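Local coordinates for ABC transporter, substrate binding protein (Agrobacterium tumefaciens, PDB 3C9H) that probably captures a solute in the periplasm and delivers it to an ABC transporter, and binds a magnesium ion, at residues 96-101 / 335-341. Sequence-based numbering, arbitrary orientation.
Sequences MDLQVK and YLDQVKR
Tyr335 lays its ring on the first turn of helix 96-104, while Arg341, from the first turn of helix 338-353, reaches back to Asp97 on the same turn. Followed outward, Tyr335 begins with CB beside Asp97 CB; its CD2 then comes 3.3 Å from Asp97 CB. Over the centre of one ring face sits Asp97 CA, a CH-pi contact 3.8 Å from the centroid. Farther out, CE1 of Tyr335 meets Val100 CG2 at 3.7 Å. The terminal Tyr335 OH lies 3.8 Å from Met96 CB and close to Met96 CE. Asp97 thus gives CA and CB to the ring and its carboxylate to the arginine: with CG between backbone N and carbonyl carbon (chi1 60°), OD2 receives NH1 of Arg341 at 2.9 Å, a bent salt-bridge hydrogen bond (147°). The donor stands on the syn side of OD2 but 34° out of the carboxylate plane, whereas the oxygen lies near the guanidinium plane. Water 1 closes a second path, donating to Asp97 OD1 and accepting from Arg341 NH2 at 2.8 Å, so both carboxylate oxygens and both terminal nitrogens, NH1 and NH2, are engaged. Leu98 CD2 covers one guanidinium face, 3.8 Å from Arg341 NH1, and Phe185 of helix 183-194 adds a cation-pi contact. At the margin Lys101 passes Gln338, its ammonium paired with Asp105. Asp337 N-caps the helix carrying Arg341, its OD1 accepting from Lys340 N at 2.7 Å. The contact ties the loop entering the C-terminal helix to the helix after strand 90-93, in a two-lobed fold characteristic of periplasmic solute-binding proteins.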
ATOM      1  N   MET A  96       6.962  -2.130  -1.072  1.00 18.83           N
ATOM      2  CA  MET A  96       7.959  -1.441  -1.882  1.00 18.54           C
ATOM      3  C   MET A  96       9.251  -2.243  -1.885  1.00 19.64           C
ATOM      4  O   MET A  96       9.908  -2.400  -2.907  1.00 21.46           O
ATOM      5  CB  MET A  96       8.248  -0.048  -1.328  1.00 18.37           C
ATOM      6  CG  MET A  96       7.063   0.948  -1.234  1.00 20.17           C
ATOM      7  SD  MET A  96       7.481   2.580  -0.573  1.00 13.67           S
ATOM      8  CE  MET A  96       8.522   3.199  -1.886  1.00 22.58           C
ATOM      9  N   ASP A  97       9.602  -2.723  -0.713  1.00 19.67           N
ATOM     10  CA  ASP A  97      10.794  -3.518  -0.518  1.00 20.96           C
ATOM     11  C   ASP A  97      10.821  -4.813  -1.336  1.00 20.62           C
ATOM     12  O   ASP A  97      11.843  -5.142  -1.955  1.00 20.33           O
ATOM     13  CB  ASP A  97      11.030  -3.753   0.977  1.00 22.05           C
ATOM     14  CG  ASP A  97       9.886  -4.490   1.680  1.00 25.76           C
ATOM     15  OD1 ASP A  97       8.704  -4.359   1.291  1.00 25.86           O
ATOM     16  OD2 ASP A  97      10.187  -5.155   2.695  1.00 31.58           O
ATOM     17  N   LEU A  98       9.692  -5.506  -1.415  1.00 20.46           N
ATOM     18  CA  LEU A  98       9.612  -6.748  -2.173  1.00 20.51           C
ATOM     19  C   LEU A  98       9.701  -6.469  -3.664  1.00 20.50           C
ATOM     20  O   LEU A  98      10.228  -7.285  -4.412  1.00 19.37           O
ATOM     21  CB  LEU A  98       8.301  -7.506  -1.858  1.00 20.68           C
ATOM     22  CG  LEU A  98       8.176  -7.964  -0.392  1.00 21.31           C
ATOM     23  CD1 LEU A  98       6.904  -8.743  -0.148  1.00 22.39           C
ATOM     24  CD2 LEU A  98       9.446  -8.755   0.069  1.00 20.72           C
ATOM     25  N   GLN A  99       9.167  -5.323  -4.096  1.00 20.44           N
ATOM     26  CA  GLN A  99       9.242  -4.941  -5.498  1.00 20.02           C
ATOM     27  C   GLN A  99      10.657  -4.571  -5.911  1.00 20.43           C
ATOM     28  O   GLN A  99      11.115  -4.944  -6.976  1.00 19.60           O
ATOM     29  CB  GLN A  99       8.270  -3.809  -5.799  1.00 20.39           C
ATOM     30  CG  GLN A  99       6.806  -4.264  -5.749  1.00 19.75           C
ATOM     31  CD  GLN A  99       6.395  -5.056  -6.986  1.00 20.10           C
ATOM     32  OE1 GLN A  99       6.643  -6.264  -7.071  1.00 19.47           O
ATOM     33  NE2 GLN A  99       5.740  -4.380  -7.947  1.00 18.85           N
ATOM     34  N   VAL A 100      11.346  -3.836  -5.063  1.00 20.78           N
ATOM     35  CA  VAL A 100      12.749  -3.492  -5.324  1.00 21.92           C
ATOM     36  C   VAL A 100      13.611  -4.761  -5.269  1.00 22.05           C
ATOM     37  O   VAL A 100      14.476  -4.945  -6.113  1.00 22.01           O
ATOM     38  CB  VAL A 100      13.254  -2.387  -4.374  1.00 21.97           C
ATOM     39  CG1 VAL A 100      14.825  -2.192  -4.494  1.00 22.36           C
ATOM     40  CG2 VAL A 100      12.527  -1.077  -4.690  1.00 21.56           C
ATOM     41  N   LYS A 101      13.359  -5.652  -4.313  1.00 22.45           N
ATOM     42  CA  LYS A 101      14.029  -6.968  -4.340  1.00 23.59           C
ATOM     43  C   LYS A 101      13.845  -7.765  -5.643  1.00 23.43           C
ATOM     44  O   LYS A 101      14.823  -8.268  -6.184  1.00 23.85           O
ATOM     45  CB  LYS A 101      13.655  -7.822  -3.131  1.00 23.80           C
ATOM     46  CG  LYS A 101      14.413  -9.153  -3.078  1.00 24.72           C
ATOM     47  CD  LYS A 101      14.289  -9.779  -1.725  1.00 25.89           C
ATOM     48  CE  LYS A 101      15.166 -11.058  -1.583  1.00 27.35           C
ATOM     49  NZ  LYS A 101      16.640 -10.876  -1.966  1.00 30.75           N
ATOM     50  N   TYR A 335      16.140  -0.919   2.237  1.00 47.75           N
ATOM     51  CA  TYR A 335      15.271  -1.923   2.849  1.00 46.12           C
ATOM     52  C   TYR A 335      16.020  -3.023   3.599  1.00 44.92           C
ATOM     53  O   TYR A 335      17.156  -3.357   3.263  1.00 43.94           O
ATOM     54  CB  TYR A 335      14.448  -2.565   1.758  1.00 45.34           C
ATOM     55  CG  TYR A 335      13.763  -1.560   0.879  1.00 44.84           C
ATOM     56  CD1 TYR A 335      14.253  -1.262  -0.394  1.00 44.88           C
ATOM     57  CD2 TYR A 335      12.627  -0.883   1.322  1.00 45.12           C
ATOM     58  CE1 TYR A 335      13.614  -0.339  -1.208  1.00 44.09           C
ATOM     59  CE2 TYR A 335      11.972   0.047   0.502  1.00 45.27           C
ATOM     60  CZ  TYR A 335      12.477   0.312  -0.756  1.00 44.19           C
ATOM     61  OH  TYR A 335      11.837   1.222  -1.544  1.00 43.81           O
ATOM     62  N   LEU A 336      15.325  -3.609   4.573  1.00 43.50           N
ATOM     63  CA  LEU A 336      15.861  -4.671   5.433  1.00 42.58           C
ATOM     64  C   LEU A 336      16.091  -5.970   4.665  1.00 41.49           C
ATOM     65  O   LEU A 336      15.211  -6.452   3.971  1.00 40.23           O
ATOM     66  CB  LEU A 336      14.898  -4.963   6.592  1.00 42.44           C
ATOM     67  CG  LEU A 336      14.877  -3.983   7.769  1.00 42.13           C
ATOM     68  CD1 LEU A 336      14.553  -2.573   7.289  1.00 44.79           C
ATOM     69  CD2 LEU A 336      13.868  -4.429   8.819  1.00 42.53           C
ATOM     70  N   ASP A 337      17.276  -6.552   4.836  1.00 40.17           N
ATOM     71  CA  ASP A 337      17.579  -7.829   4.235  1.00 39.64           C
ATOM     72  C   ASP A 337      16.732  -8.957   4.849  1.00 38.76           C
ATOM     73  O   ASP A 337      16.125  -8.788   5.906  1.00 36.78           O
ATOM     74  CB  ASP A 337      19.086  -8.120   4.338  1.00 39.39           C
ATOM     75  CG  ASP A 337      19.555  -8.412   5.750  1.00 38.79           C
ATOM     76  OD1 ASP A 337      18.856  -9.110   6.507  1.00 38.16           O
ATOM     77  OD2 ASP A 337      20.686  -8.000   6.088  1.00 39.93           O
ATOM     78  N   GLN A 338      16.736 -10.114   4.189  1.00 38.40           N
ATOM     79  CA  GLN A 338      15.863 -11.245   4.553  1.00 38.35           C
ATOM     80  C   GLN A 338      15.997 -11.670   6.018  1.00 36.92           C
ATOM     81  O   GLN A 338      14.986 -11.959   6.684  1.00 35.77           O
ATOM     82  CB  GLN A 338      16.129 -12.454   3.629  1.00 39.14           C
ATOM     83  CG  GLN A 338      15.793 -12.177   2.160  1.00 41.46           C
ATOM     84  CD  GLN A 338      16.438 -13.167   1.211  1.00 41.29           C
ATOM     85  OE1 GLN A 338      16.313 -14.384   1.388  1.00 47.06           O
ATOM     86  NE2 GLN A 338      17.118 -12.656   0.185  1.00 44.60           N
ATOM     87  N   VAL A 339      17.231 -11.715   6.521  1.00 35.37           N
ATOM     88  CA  VAL A 339      17.465 -12.184   7.875  1.00 34.95           C
ATOM     89  C   VAL A 339      17.033 -11.138   8.893  1.00 34.14           C
ATOM     90  O   VAL A 339      16.439 -11.479   9.902  1.00 33.14           O
ATOM     91  CB  VAL A 339      18.937 -12.570   8.112  1.00 34.69           C
ATOM     92  CG1 VAL A 339      19.161 -12.993   9.559  1.00 34.85           C
ATOM     93  CG2 VAL A 339      19.355 -13.684   7.171  1.00 33.82           C
ATOM     94  N   LYS A 340      17.336  -9.870   8.634  1.00 34.30           N
ATOM     95  CA  LYS A 340      16.843  -8.773   9.484  1.00 34.44           C
ATOM     96  C   LYS A 340      15.330  -8.672   9.432  1.00 33.23           C
ATOM     97  O   LYS A 340      14.713  -8.364  10.427  1.00 32.02           O
ATOM     98  CB  LYS A 340      17.435  -7.441   9.071  1.00 34.60           C
ATOM     99  CG  LYS A 340      18.875  -7.314   9.404  1.00 36.45           C
ATOM    100  CD  LYS A 340      19.391  -5.978   8.984  1.00 37.13           C
ATOM    101  CE  LYS A 340      20.551  -5.527   9.872  1.00 39.99           C
ATOM    102  NZ  LYS A 340      20.890  -4.105   9.540  1.00 41.03           N
ATOM    103  N   ARG A 341      14.752  -8.930   8.264  1.00 33.09           N
ATOM    104  CA  ARG A 341      13.319  -9.016   8.110  1.00 33.64           C
ATOM    105  C   ARG A 341      12.742 -10.030   9.081  1.00 34.07           C
ATOM    106  O   ARG A 341      11.796  -9.728   9.822  1.00 32.94           O
ATOM    107  CB  ARG A 341      12.948  -9.380   6.662  1.00 33.55           C
ATOM    108  CG  ARG A 341      11.459  -9.254   6.342  1.00 33.63           C
ATOM    109  CD  ARG A 341      11.011 -10.125   5.159  1.00 34.49           C
ATOM    110  NE  ARG A 341       9.611  -9.847   4.819  1.00 34.90           N
ATOM    111  CZ  ARG A 341       9.210  -8.767   4.154  1.00 33.75           C
ATOM    112  NH1 ARG A 341      10.105  -7.876   3.727  1.00 31.93           N
ATOM    113  NH2 ARG A 341       7.906  -8.576   3.921  1.00 33.95           N
TER
HETATM  114  O   HOH W   1       7.316  -6.056   2.788  1.00 23.43           O
HETATM  115  O   HOH W   2      12.123  -4.443   3.984  1.00 62.60           O